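Local coordinates for Alpha/beta hydrolase fold protein (Nakamurella multipartita, PDB 4Y7D) that probably acts as a hydrolase, being built on the alpha/beta hydrolase fold, although its substrate is not established, at residues A[34-39]-A[59-64]; A[54-59]-A[293-298]; A[40-45]-A[222-227]; A[109-114]-A[131-136]; A[243-248]-A[271-276]. One frame throughout, in Å; residues are numbered along the deposited sequence.

Contact 1 of 5, residues A[34-39]-A[59-64]; sequences PPVLVV and EGLRAI
The carbonyl oxygen of Val36 is gripped twice by the neighbouring strand: Ile64 N donates to it at 2.8 Å, and the CA of Ala63 turns its C-H to it, with CA 3.3 Å from the oxygen. This doubled grip recurs along parallel strands 35-39 and 62-66, which flank helix 46-58 in a beta-alpha-beta crossover of the alpha/beta hydrolase fold. Arg62 O receives Val36 N at 2.8 Å beside the CA of Pro35, and Ile64 O takes Val38 N in a nearly straight bond (173° at the hydrogen) beside the CA of Leu37. At the start of the ladder Arg62 N donates to Pro34 O from above its carbonyl plane. Just before it, Gly60, at positive phi, completes the Schellman motif that ends helix 46-58 and turns the chain into the second strand.

The two faces of the sheet differ. On that of Val36 and Ala63, CG2 of Val36 meets CD2 of Leu61 at 3.7 Å, under helices 46-58 and 288-299. On the other, beneath helix 82-95, the side chains of Ile64 and Leu37 cross at about a right angle, CG2 of Ile64 lying 4.1 Å from CD1 of Leu37. Here too Arg62, whose CG stands between backbone N and carbonyl carbon (chi1 85°), runs extended past Pro35. An alanine here is likely to leave CA and CB of Pro35 without the aliphatic and guanidinium cover that the arginine gives them. The guanidinium rests with one face over Pro35 CB, which stands 3.7 Å from the guanidinium plane, displaced toward its rim.

Contact 2 of 5, residues A[54-59]-A[293-298]; sequences RFLVAE and RAAELL
Ala295 supplies the small bump of this helix pair: its CB is pressed against the curved flank of Glu59, 3.7 Å from the CG of Glu59 and almost as close to its CB and CD. In the alpha/beta hydrolase fold helices pack on both sides of the central sheet, and here the C-terminal end of helix 46-58 meets helix 288-299 on a shared side. The short segments cross at -64° with their axes 10.0 Å apart, and larger side chains of helix 46-58 span the gap to the small Ala294 and Ala295.

The hollow that receives Ala295 depends on a bend. The Glu59 chain turns at chi2 (-91°), so that its CB, CG and CD curve round the methyl, while the carboxylate goes on to a salt bridge between OE1 and Arg299. Glu296 reaches the same arginine, and that shared positive charge probably eases the proximity of the two acids, whose OE1 atoms lie 6.5 Å apart.

Deeper in, toward the sheet, Leu56 and Leu298 cross at about a right angle and meet through methyls, CD2 of Leu56 lying 3.8 Å from CD1 of Leu298. Both leucines also rest on Val36 of strand 35-39, so this pair joins both helices to the sheet. Phe55 adds a third contact. Its own neighbour Leu56 lays CG over one face of the ring, and Phe281 makes an edge-to-face contact with it. Across the interface the ring presents its edge to the backbone of Ala295, and its CE2 comes to 4.3 Å from the CB of Ala294.

Contact 3 of 5, residues A[40-45]-A[222-227]; sequences HGSPGG and NDMDQF
Ser42 reaches across to helix 217-227 with its hydroxyl, giving a hydrogen bond from OG to OD2 of Asp223 at 2.8 Å. The serine belongs to the His-Gly loop that follows strand 35-39, which in alpha/beta hydrolases commonly borders the oxyanion hole; the helix lies in the long insertion between strands 124-130 and 242-247, where the family carries its lid. The hydroxyl comes to the carboxylate from above its plane, 43° out of it, and not at its rim. With OG anti to the carbonyl carbon (chi1 -56°), the serine tip is also brought to the Phe227 ring, 3.5 Å from CE2. Beside it the terminal methyl of Met224, deposited as selenomethionine, touches the CB of Ser42 at 3.7 Å.

The next shell holds the acid and the loop backbone. Asp223 OD2 is shared: Tyr71 OH hydrogen-bonds to it and Arg68 makes a salt bridge through NH1, which probably stabilises the buried carboxylate as an anion. Arg68 also donates to the carbonyl oxygens of His40 and Gly41, and thus ties the loop backbone to the acid that Ser42 meets. One face of the Phe227 ring lies against its own helix, where Asp223 O stands 3.1 Å above the plane, toward the rim.

Farther out the loop folds upon itself. A cis peptide precedes Pro43, and a side chain on Gly44 would run into His40 ND1. That ring nitrogen donates to Gly41 O at 2.8 Å, in the carbonyl plane and on a lone pair, while Gly45 N sits 3.2 Å above the centre of the imidazole.

Contact 4 of 5, residues A[109-114]-A[131-136]; sequences GGPSSY and AAVSHR
The ring of Tyr114 turns its edge to the loop 131-136: Val133 O lies in the ring plane, 3.7 Å from CE2, and a water lies in that plane at the hydroxyl end. The tyrosine CG stands anti to the carbonyl carbon (chi1 -72°), which directs the ring at the loop. The methyl of Ala132 and the CB of Ser134 approach the ring obliquely, Ser134 CB coming to 3.7 Å from CE2. Through the water, 2.6 Å from Tyr114 OH, the phenol is linked to Ala132 O, to which the water donates; the Tyr114 hydroxyl is also hydrogen-bonded to Ser129 OG. A phenylalanine in its place would keep the ring packing but would probably leave both the water and Ser129 without this partner.

Helix 110-119 is the one that leaves the nucleophile elbow in the alpha/beta hydrolase fold, and the loop follows the next strand, 124-130. Their approach is tight at Gly110. Its CA touches Ala132 CB at 3.8 Å, and a CB on this glycine would fall 2.6 Å from Val133 O. Pro111, lacking an N-H, cannot bond to that oxygen, but its CD packs against Val133 O at 3.2 Å while its CG reaches Val133 CG1 at 3.9 Å.

Contact 5 of 5, residues A[243-248]-A[271-276]; sequences LVVSGT and VHLDAG
Val244 O accepts Val271 N and opens a run of three backbone bonds that join strand 242-247 to strand 269-273, the outermost on this side of the sheet. Val271 O in turn takes Ser246 N, and Ser246 O then receives Leu273 N at 2.9 Å. A fourth bond, from Thr248 N just after strand 242-247, ends on an acceptor that is used twice. Leu273 O is met by Thr248 N at 2.9 Å and by Gly276 N at 3.0 Å, from opposite faces of its plane, the second of these closing a type II turn from Leu273 to Gly276.

The turn is held again by a side chain. Thr248 places OG1 between its backbone N and carbonyl carbon (chi1 71°), where the hydroxyl accepts Ala275 N at 2.8 Å. A water lies between the same OG1 and Asp274 OD1, though its bond to the aspartate is weak. A second water spans the polar side chains of the sheet face, 2.7 Å from Ser246 OG and 2.8 Å from His272 ND1, in the plane of the imidazole.

On the face of Val245 and Leu273 the contact is apolar, with CG1 of Val245 against CD1 of Leu273 at 4.0 Å beneath helix 280-283. Where the strands give way to the turn two glycines meet, and a CB on Gly247 would fall 2.6 Å from Gly276 O. Two adjacent parallel strands joined in sequence through helix 255-264 make a beta-alpha-beta unit, and the loops that leave their C-terminal ends are those which, in alpha/beta hydrolases, usually carry the acid and the histidine of the catalytic triad.

From the N terminus, contact 1 closes the first short loop, joining two adjacent strands round helix 46-58. That helix supplies 54-59 to contact 2, and the loop before it supplies 40-45 to contact 3, so contacts 1, 2 and 3 cross one another; contacts 1 and 2 share Glu59. Contact 3 closes a long loop that brings the lid-side helix 217-227 to the loop at the C-terminal end of strand 35-39, within the sheet, with contact 4 nested inside it. Contact 5 follows contact 3 in series and joins the last two strands; Ala131 N of contact 4 probably bonds to its Val245 O. Contact 2 encloses contacts 4 and 5, tying the C-terminal helix back to the early part of the fold.

Contact 1 of 5, residues A[34-39]-A[59-64]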
# COMPACT_ATOMS: atom_id res chain seq x y z
N PRO A 34 -0.63 -19.88 -1.05
CA PRO A 34 0.55 -19.21 -1.59
C PRO A 34 0.80 -17.89 -0.91
O PRO A 34 -0.14 -17.11 -0.70
CB PRO A 34 0.19 -19.01 -3.06
CG PRO A 34 -0.76 -20.14 -3.35
CD PRO A 34 -1.60 -20.26 -2.11
N PRO A 35 2.04 -17.65 -0.51
CA PRO A 35 2.33 -16.43 0.25
C PRO A 35 2.48 -15.18 -0.56
O PRO A 35 3.02 -15.20 -1.69
CB PRO A 35 3.64 -16.77 0.98
CG PRO A 35 4.32 -17.69 0.02
CD PRO A 35 3.23 -18.55 -0.60
N VAL A 36 2.05 -14.07 0.03
CA VAL A 36 2.19 -12.72 -0.53
C VAL A 36 2.70 -11.76 0.51
O VAL A 36 2.10 -11.64 1.59
CB VAL A 36 0.82 -12.22 -1.01
CG1 VAL A 36 0.94 -10.86 -1.67
CG2 VAL A 36 0.19 -13.25 -1.93
N LEU A 37 3.79 -11.08 0.19
CA LEU A 37 4.28 -9.99 1.00
C LEU A 37 3.46 -8.75 0.67
O LEU A 37 3.32 -8.40 -0.48
CB LEU A 37 5.74 -9.71 0.71
CG LEU A 37 6.36 -8.47 1.37
CD1 LEU A 37 6.57 -8.73 2.87
CD2 LEU A 37 7.62 -8.09 0.64
N VAL A 38 2.84 -8.15 1.68
CA VAL A 38 1.91 -7.01 1.53
C VAL A 38 2.61 -5.78 2.13
O VAL A 38 2.98 -5.82 3.32
CB VAL A 38 0.61 -7.30 2.27
CG1 VAL A 38 -0.37 -6.15 2.10
CG2 VAL A 38 -0.01 -8.55 1.71
N VAL A 39 2.76 -4.74 1.33
CA VAL A 39 3.62 -3.61 1.66
C VAL A 39 2.81 -2.30 1.65
O VAL A 39 2.35 -1.80 0.61
CB VAL A 39 4.77 -3.52 0.66
CG1 VAL A 39 5.77 -2.46 1.12
CG2 VAL A 39 5.45 -4.90 0.44
N GLU A 59 -9.36 -15.19 -0.80
CA GLU A 59 -9.04 -15.92 -2.01
C GLU A 59 -8.12 -17.13 -1.78
O GLU A 59 -7.67 -17.77 -2.74
CB GLU A 59 -8.37 -14.98 -3.02
CG GLU A 59 -9.32 -13.98 -3.64
CD GLU A 59 -9.98 -14.46 -4.94
OE1 GLU A 59 -9.72 -15.59 -5.38
OE2 GLU A 59 -10.67 -13.66 -5.60
N GLY A 60 -7.83 -17.46 -0.53
CA GLY A 60 -6.99 -18.64 -0.29
C GLY A 60 -5.49 -18.42 -0.51
O GLY A 60 -4.77 -19.35 -0.96
N LEU A 61 -5.01 -17.22 -0.21
CA LEU A 61 -3.58 -16.95 -0.14
C LEU A 61 -3.21 -16.57 1.30
O LEU A 61 -4.09 -16.22 2.12
CB LEU A 61 -3.16 -15.84 -1.13
CG LEU A 61 -3.35 -16.21 -2.62
CD1 LEU A 61 -4.73 -15.80 -3.10
CD2 LEU A 61 -2.31 -15.47 -3.46
N ARG A 62 -1.91 -16.65 1.64
CA ARG A 62 -1.46 -16.24 2.94
C ARG A 62 -0.75 -14.94 2.78
O ARG A 62 -0.11 -14.71 1.76
CB ARG A 62 -0.63 -17.31 3.69
CG ARG A 62 0.84 -17.39 3.44
CD ARG A 62 1.43 -18.57 4.26
NE ARG A 62 2.86 -18.91 4.02
CZ ARG A 62 3.91 -18.40 4.70
NH1 ARG A 62 3.75 -17.49 5.65
NH2 ARG A 62 5.15 -18.82 4.44
N ALA A 63 -0.90 -14.04 3.75
CA ALA A 63 -0.24 -12.73 3.68
C ALA A 63 0.82 -12.56 4.77
O ALA A 63 0.65 -13.03 5.90
CB ALA A 63 -1.27 -11.66 3.79
N ILE A 64 1.92 -11.90 4.40
CA ILE A 64 2.98 -11.52 5.27
C ILE A 64 2.92 -9.99 5.26
O ILE A 64 3.33 -9.38 4.30
CB ILE A 64 4.35 -12.07 4.78
CG1 ILE A 64 4.32 -13.61 4.73
CG2 ILE A 64 5.50 -11.57 5.66
CD1 ILE A 64 5.34 -14.21 3.79

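Contact 2 of 5, residues A[54-59]-A[293-298]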
# COMPACT_ATOMS: atom_id res chain seq x y z
N ARG A 54 -7.02 -8.30 3.17
CA ARG A 54 -8.21 -9.16 3.41
C ARG A 54 -8.68 -9.91 2.18
O ARG A 54 -9.09 -11.09 2.29
CB ARG A 54 -9.41 -8.39 3.98
CG ARG A 54 -9.28 -8.01 5.44
CD ARG A 54 -10.64 -7.47 5.94
NE ARG A 54 -10.44 -7.11 7.33
CZ ARG A 54 -10.13 -5.88 7.78
NH1 ARG A 54 -10.08 -4.83 6.96
NH2 ARG A 54 -9.95 -5.71 9.09
N PHE A 55 -8.69 -9.27 1.02
CA PHE A 55 -9.19 -9.97 -0.17
C PHE A 55 -8.33 -11.21 -0.51
O PHE A 55 -8.82 -12.19 -1.06
CB PHE A 55 -9.33 -9.02 -1.37
CG PHE A 55 -8.05 -8.76 -2.11
CD1 PHE A 55 -7.13 -7.80 -1.65
CD2 PHE A 55 -7.75 -9.43 -3.31
CE1 PHE A 55 -5.96 -7.55 -2.35
CE2 PHE A 55 -6.60 -9.15 -4.00
CZ PHE A 55 -5.69 -8.20 -3.52
N LEU A 56 -7.03 -11.16 -0.21
CA LEU A 56 -6.11 -12.24 -0.49
C LEU A 56 -6.42 -13.44 0.39
O LEU A 56 -6.52 -14.60 -0.08
CB LEU A 56 -4.67 -11.78 -0.26
CG LEU A 56 -4.11 -10.78 -1.27
CD1 LEU A 56 -2.74 -10.29 -0.82
CD2 LEU A 56 -4.01 -11.28 -2.70
N VAL A 57 -6.64 -13.16 1.66
CA VAL A 57 -6.94 -14.23 2.62
C VAL A 57 -8.23 -14.92 2.20
O VAL A 57 -8.36 -16.19 2.17
CB VAL A 57 -7.02 -13.65 4.04
CG1 VAL A 57 -7.57 -14.71 4.99
CG2 VAL A 57 -5.64 -13.09 4.51
N ALA A 58 -9.20 -14.11 1.76
CA ALA A 58 -10.46 -14.65 1.30
C ALA A 58 -10.33 -15.51 0.03
O ALA A 58 -11.12 -16.43 -0.21
CB ALA A 58 -11.44 -13.49 1.08
N GLU A 59 -9.36 -15.19 -0.80
CA GLU A 59 -9.04 -15.92 -2.01
C GLU A 59 -8.12 -17.13 -1.78
O GLU A 59 -7.67 -17.77 -2.74
CB GLU A 59 -8.37 -14.98 -3.02
CG GLU A 59 -9.32 -13.98 -3.64
CD GLU A 59 -9.98 -14.46 -4.94
OE1 GLU A 59 -9.72 -15.59 -5.38
OE2 GLU A 59 -10.67 -13.66 -5.60
N ARG A 293 -8.30 -10.94 -10.39
CA ARG A 293 -7.14 -11.09 -11.29
C ARG A 293 -5.83 -10.99 -10.52
O ARG A 293 -4.90 -11.75 -10.77
CB ARG A 293 -7.22 -10.09 -12.49
CG ARG A 293 -5.97 -9.94 -13.32
CD ARG A 293 -5.56 -11.22 -14.01
NE ARG A 293 -4.33 -11.11 -14.81
CZ ARG A 293 -3.57 -12.15 -15.18
NH1 ARG A 293 -3.89 -13.39 -14.84
NH2 ARG A 293 -2.49 -11.94 -15.91
N ALA A 294 -5.75 -10.01 -9.63
CA ALA A 294 -4.57 -9.85 -8.76
C ALA A 294 -4.30 -11.12 -7.97
O ALA A 294 -3.18 -11.61 -7.94
CB ALA A 294 -4.74 -8.68 -7.84
N ALA A 295 -5.33 -11.68 -7.36
CA ALA A 295 -5.19 -12.91 -6.59
C ALA A 295 -4.72 -14.05 -7.43
O ALA A 295 -3.85 -14.80 -7.00
CB ALA A 295 -6.49 -13.25 -5.87
N GLU A 296 -5.28 -14.19 -8.63
CA GLU A 296 -4.87 -15.28 -9.50
C GLU A 296 -3.41 -15.13 -9.94
O GLU A 296 -2.63 -16.11 -9.96
CB GLU A 296 -5.80 -15.38 -10.71
CG GLU A 296 -5.50 -16.54 -11.65
CD GLU A 296 -5.39 -17.96 -11.00
OE1 GLU A 296 -6.14 -18.35 -10.05
OE2 GLU A 296 -4.52 -18.74 -11.50
N LEU A 297 -3.00 -13.91 -10.26
CA LEU A 297 -1.62 -13.66 -10.54
C LEU A 297 -0.74 -14.04 -9.36
O LEU A 297 0.28 -14.69 -9.53
CB LEU A 297 -1.41 -12.22 -10.93
CG LEU A 297 -0.07 -11.96 -11.59
CD1 LEU A 297 -0.09 -12.49 -13.03
CD2 LEU A 297 0.23 -10.47 -11.56
N LEU A 298 -1.13 -13.63 -8.15
CA LEU A 298 -0.28 -13.83 -6.96
C LEU A 298 -0.19 -15.29 -6.54
O LEU A 298 0.77 -15.66 -5.86
CB LEU A 298 -0.75 -12.93 -5.81
CG LEU A 298 -0.50 -11.45 -6.09
CD1 LEU A 298 -1.34 -10.48 -5.24
CD2 LEU A 298 0.96 -11.13 -5.94

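Contact 3 of 5, residues A[40-45]-A[222-227]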
# COMPACT_ATOMS: atom_id res chain seq x y z
N HIS A 40 2.64 -1.76 2.84
CA HIS A 40 1.83 -0.56 3.06
C HIS A 40 2.46 0.74 2.53
O HIS A 40 3.68 0.86 2.32
CB HIS A 40 1.48 -0.43 4.59
CG HIS A 40 2.63 -0.09 5.44
ND1 HIS A 40 3.18 1.18 5.48
CD2 HIS A 40 3.33 -0.83 6.34
CE1 HIS A 40 4.19 1.19 6.33
NE2 HIS A 40 4.30 -0.01 6.86
N GLY A 41 1.60 1.74 2.42
CA GLY A 41 2.00 3.06 1.99
C GLY A 41 2.46 4.01 3.07
O GLY A 41 2.95 3.59 4.13
N SER A 42 2.34 5.30 2.79
CA SER A 42 3.02 6.34 3.57
C SER A 42 2.04 7.42 4.03
O SER A 42 1.57 8.19 3.20
CB SER A 42 4.07 7.02 2.73
OG SER A 42 5.02 6.15 2.17
N PRO A 43 1.72 7.49 5.34
CA PRO A 43 2.12 6.52 6.38
C PRO A 43 1.28 5.26 6.28
O PRO A 43 0.38 5.16 5.45
CB PRO A 43 1.74 7.25 7.67
CG PRO A 43 0.50 7.99 7.28
CD PRO A 43 0.78 8.49 5.87
N GLY A 44 1.56 4.31 7.17
CA GLY A 44 0.83 3.06 7.20
C GLY A 44 1.39 2.23 8.34
O GLY A 44 1.91 2.73 9.34
N GLY A 45 1.22 0.95 8.20
CA GLY A 45 1.62 0.00 9.20
C GLY A 45 0.83 -1.25 9.01
O GLY A 45 0.08 -1.37 8.06
N ASN A 222 10.88 9.67 7.05
CA ASN A 222 11.88 8.96 6.28
C ASN A 222 11.43 8.71 4.82
O ASN A 222 12.17 8.93 3.86
CB ASN A 222 12.20 7.60 6.92
CG ASN A 222 13.26 6.87 6.14
OD1 ASN A 222 14.35 7.40 5.98
ND2 ASN A 222 12.96 5.71 5.64
N ASP A 223 10.20 8.27 4.66
CA ASP A 223 9.65 8.01 3.30
C ASP A 223 9.63 9.33 2.49
O ASP A 223 10.02 9.38 1.32
CB ASP A 223 8.23 7.45 3.35
CG ASP A 223 8.13 6.03 3.82
OD1 ASP A 223 9.14 5.30 3.92
OD2 ASP A 223 6.96 5.63 4.11
N MSE A 224 9.19 10.40 3.12
CA MSE A 224 9.11 11.68 2.38
C MSE A 224 10.49 12.11 1.96
O MSE A 224 10.71 12.63 0.85
CB MSE A 224 8.38 12.77 3.20
CG MSE A 224 6.92 12.37 3.44
SE MSE A 224 5.71 12.05 1.89
CE MSE A 224 5.74 10.11 1.72
N ASP A 225 11.47 11.94 2.83
CA ASP A 225 12.82 12.31 2.49
C ASP A 225 13.41 11.40 1.39
O ASP A 225 14.02 11.89 0.42
CB ASP A 225 13.70 12.27 3.73
CG ASP A 225 15.12 12.46 3.40
OD1 ASP A 225 15.44 13.45 2.75
OD2 ASP A 225 15.96 11.65 3.80
N GLN A 226 13.18 10.10 1.51
CA GLN A 226 13.75 9.17 0.55
C GLN A 226 13.10 9.29 -0.81
O GLN A 226 13.77 9.19 -1.82
CB GLN A 226 13.59 7.73 1.06
CG GLN A 226 14.52 7.38 2.22
CD GLN A 226 15.96 7.50 1.82
OE1 GLN A 226 16.34 7.03 0.76
NE2 GLN A 226 16.75 8.16 2.59
N PHE A 227 11.78 9.45 -0.85
CA PHE A 227 11.11 9.49 -2.16
C PHE A 227 11.53 10.72 -2.95
O PHE A 227 11.57 10.67 -4.18
CB PHE A 227 9.57 9.47 -2.04
CG PHE A 227 9.01 8.25 -1.35
CD1 PHE A 227 9.79 7.17 -1.03
CD2 PHE A 227 7.68 8.21 -1.05
CE1 PHE A 227 9.24 6.06 -0.41
CE2 PHE A 227 7.13 7.12 -0.40
CZ PHE A 227 7.93 6.06 -0.07

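Contact 4 of 5, residues A[109-114]-A[131-136]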
# COMPACT_ATOMS: atom_id res chain seq x y z
N GLY A 109 4.36 2.13 -0.61
CA GLY A 109 5.00 0.81 -0.63
C GLY A 109 5.72 0.45 -1.94
O GLY A 109 6.43 -0.55 -2.02
N GLY A 110 5.46 1.23 -2.97
CA GLY A 110 6.07 1.01 -4.27
C GLY A 110 7.57 0.95 -4.30
O GLY A 110 8.12 -0.01 -4.81
N PRO A 111 8.26 2.00 -3.78
CA PRO A 111 9.67 1.96 -4.03
C PRO A 111 10.44 0.75 -3.54
O PRO A 111 11.25 0.21 -4.27
CB PRO A 111 10.16 3.29 -3.41
CG PRO A 111 9.01 4.21 -3.61
CD PRO A 111 7.81 3.35 -3.38
N SER A 112 10.19 0.34 -2.30
CA SER A 112 10.88 -0.80 -1.71
C SER A 112 10.42 -2.10 -2.42
O SER A 112 11.22 -3.02 -2.59
CB SER A 112 10.59 -0.87 -0.23
OG SER A 112 9.21 -1.00 0.12
N SER A 113 9.18 -2.14 -2.85
CA SER A 113 8.67 -3.36 -3.54
C SER A 113 9.30 -3.47 -4.94
O SER A 113 9.73 -4.58 -5.37
CB SER A 113 7.16 -3.32 -3.63
OG SER A 113 6.55 -3.28 -2.34
N TYR A 114 9.33 -2.35 -5.68
CA TYR A 114 10.01 -2.33 -6.95
C TYR A 114 11.49 -2.70 -6.80
O TYR A 114 12.01 -3.50 -7.63
CB TYR A 114 9.89 -1.01 -7.67
CG TYR A 114 8.52 -0.71 -8.23
CD1 TYR A 114 7.85 -1.63 -9.07
CD2 TYR A 114 7.87 0.47 -7.92
CE1 TYR A 114 6.64 -1.34 -9.63
CE2 TYR A 114 6.63 0.79 -8.49
CZ TYR A 114 6.00 -0.12 -9.32
OH TYR A 114 4.79 0.17 -9.88
N ALA A 131 -1.38 1.94 -7.66
CA ALA A 131 -1.12 3.39 -7.53
C ALA A 131 0.16 3.65 -6.75
O ALA A 131 0.16 4.35 -5.73
CB ALA A 131 -2.31 4.07 -6.89
N ALA A 132 1.26 3.10 -7.25
CA ALA A 132 2.51 3.02 -6.50
C ALA A 132 3.52 4.03 -6.98
O ALA A 132 3.71 4.25 -8.19
CB ALA A 132 3.09 1.62 -6.57
N VAL A 133 4.23 4.61 -6.02
CA VAL A 133 5.32 5.49 -6.35
C VAL A 133 6.45 4.71 -7.05
O VAL A 133 7.06 3.83 -6.48
CB VAL A 133 5.84 6.23 -5.10
CG1 VAL A 133 7.07 7.06 -5.43
CG2 VAL A 133 4.77 7.13 -4.50
N SER A 134 6.75 5.13 -8.27
CA SER A 134 7.63 4.39 -9.20
C SER A 134 8.84 5.21 -9.63
O SER A 134 9.72 4.70 -10.37
CB SER A 134 6.83 3.93 -10.42
OG SER A 134 6.27 5.06 -11.09
N HIS A 135 8.92 6.47 -9.16
CA HIS A 135 10.05 7.32 -9.45
C HIS A 135 10.03 8.45 -8.45
O HIS A 135 9.24 8.42 -7.53
CB HIS A 135 10.10 7.80 -10.92
CG HIS A 135 8.95 8.68 -11.36
ND1 HIS A 135 8.73 9.95 -10.87
CD2 HIS A 135 7.98 8.48 -12.30
CE1 HIS A 135 7.68 10.48 -11.48
NE2 HIS A 135 7.19 9.60 -12.33
N ARG A 136 10.99 9.37 -8.53
CA ARG A 136 11.07 10.45 -7.57
C ARG A 136 9.70 11.12 -7.36
O ARG A 136 8.97 11.40 -8.32
CB ARG A 136 12.08 11.51 -7.99
CG ARG A 136 12.32 12.59 -6.93
CD ARG A 136 13.50 13.50 -7.31
NE ARG A 136 14.77 12.78 -7.22
CZ ARG A 136 15.97 13.41 -7.20
NH1 ARG A 136 16.06 14.72 -7.28
NH2 ARG A 136 17.10 12.71 -7.08
O HOH W 1 3.57 2.44 -10.18

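Contact 5 of 5, residues A[243-248]-A[271-276]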
# COMPACT_ATOMS: atom_id res chain seq x y z
N LEU A 243 1.04 -6.75 -12.53
CA LEU A 243 -0.21 -6.07 -12.75
C LEU A 243 -0.06 -4.73 -12.08
O LEU A 243 0.20 -4.67 -10.90
CB LEU A 243 -1.37 -6.87 -12.17
CG LEU A 243 -2.72 -6.20 -12.01
CD1 LEU A 243 -3.26 -5.77 -13.37
CD2 LEU A 243 -3.69 -7.15 -11.29
N VAL A 244 -0.27 -3.66 -12.85
CA VAL A 244 -0.21 -2.27 -12.38
C VAL A 244 -1.65 -1.72 -12.45
O VAL A 244 -2.29 -1.85 -13.49
CB VAL A 244 0.69 -1.46 -13.29
CG1 VAL A 244 0.85 -0.06 -12.73
CG2 VAL A 244 2.06 -2.13 -13.44
N VAL A 245 -2.14 -1.15 -11.36
CA VAL A 245 -3.54 -0.70 -11.24
C VAL A 245 -3.57 0.78 -10.89
O VAL A 245 -2.98 1.18 -9.87
CB VAL A 245 -4.31 -1.48 -10.17
CG1 VAL A 245 -5.78 -1.05 -10.12
CG2 VAL A 245 -4.20 -2.98 -10.40
N SER A 246 -4.31 1.56 -11.70
CA SER A 246 -4.45 2.99 -11.50
C SER A 246 -5.90 3.46 -11.63
O SER A 246 -6.59 3.17 -12.57
CB SER A 246 -3.57 3.77 -12.49
OG SER A 246 -3.77 5.17 -12.38
N GLY A 247 -6.34 4.23 -10.66
CA GLY A 247 -7.61 4.95 -10.75
C GLY A 247 -7.39 6.26 -11.47
O GLY A 247 -6.46 7.02 -11.12
N THR A 248 -8.23 6.56 -12.46
CA THR A 248 -7.94 7.71 -13.32
C THR A 248 -8.09 9.06 -12.63
O THR A 248 -7.55 10.06 -13.13
CB THR A 248 -8.80 7.72 -14.60
OG1 THR A 248 -10.17 8.05 -14.30
CG2 THR A 248 -8.65 6.44 -15.36
N VAL A 271 -4.09 -1.74 -15.71
CA VAL A 271 -5.54 -1.66 -15.59
C VAL A 271 -5.93 -0.28 -15.02
O VAL A 271 -5.52 0.10 -13.90
CB VAL A 271 -6.06 -2.80 -14.68
CG1 VAL A 271 -7.51 -2.61 -14.33
CG2 VAL A 271 -5.82 -4.14 -15.35
N HIS A 272 -6.73 0.45 -15.78
CA HIS A 272 -7.30 1.71 -15.37
C HIS A 272 -8.72 1.51 -14.80
O HIS A 272 -9.53 0.77 -15.37
CB HIS A 272 -7.41 2.65 -16.58
CG HIS A 272 -6.12 2.92 -17.25
ND1 HIS A 272 -5.17 3.79 -16.75
CD2 HIS A 272 -5.60 2.42 -18.41
CE1 HIS A 272 -4.14 3.82 -17.57
NE2 HIS A 272 -4.37 2.99 -18.57
N LEU A 273 -9.03 2.23 -13.73
CA LEU A 273 -10.35 2.24 -13.17
C LEU A 273 -10.83 3.69 -13.34
O LEU A 273 -10.31 4.61 -12.71
CB LEU A 273 -10.28 1.79 -11.70
CG LEU A 273 -10.07 0.28 -11.51
CD1 LEU A 273 -9.67 -0.02 -10.10
CD2 LEU A 273 -11.31 -0.52 -11.90
N ASP A 274 -11.77 3.86 -14.26
CA ASP A 274 -12.28 5.15 -14.64
C ASP A 274 -12.96 5.82 -13.44
O ASP A 274 -13.83 5.24 -12.80
CB ASP A 274 -13.29 5.01 -15.76
CG ASP A 274 -12.67 4.81 -17.15
OD1 ASP A 274 -11.48 5.11 -17.33
OD2 ASP A 274 -13.48 4.45 -18.07
N ALA A 275 -12.57 7.05 -13.16
CA ALA A 275 -13.11 7.82 -12.03
C ALA A 275 -12.71 7.17 -10.70
O ALA A 275 -13.34 7.36 -9.67
CB ALA A 275 -14.63 8.03 -12.15
N GLY A 276 -11.62 6.43 -10.70
CA GLY A 276 -11.11 5.83 -9.46
C GLY A 276 -10.24 6.79 -8.68
O GLY A 276 -9.40 7.48 -9.24
O HOH W 2 -5.09 5.70 -14.72
O HOH W 3 -11.40 7.85 -17.02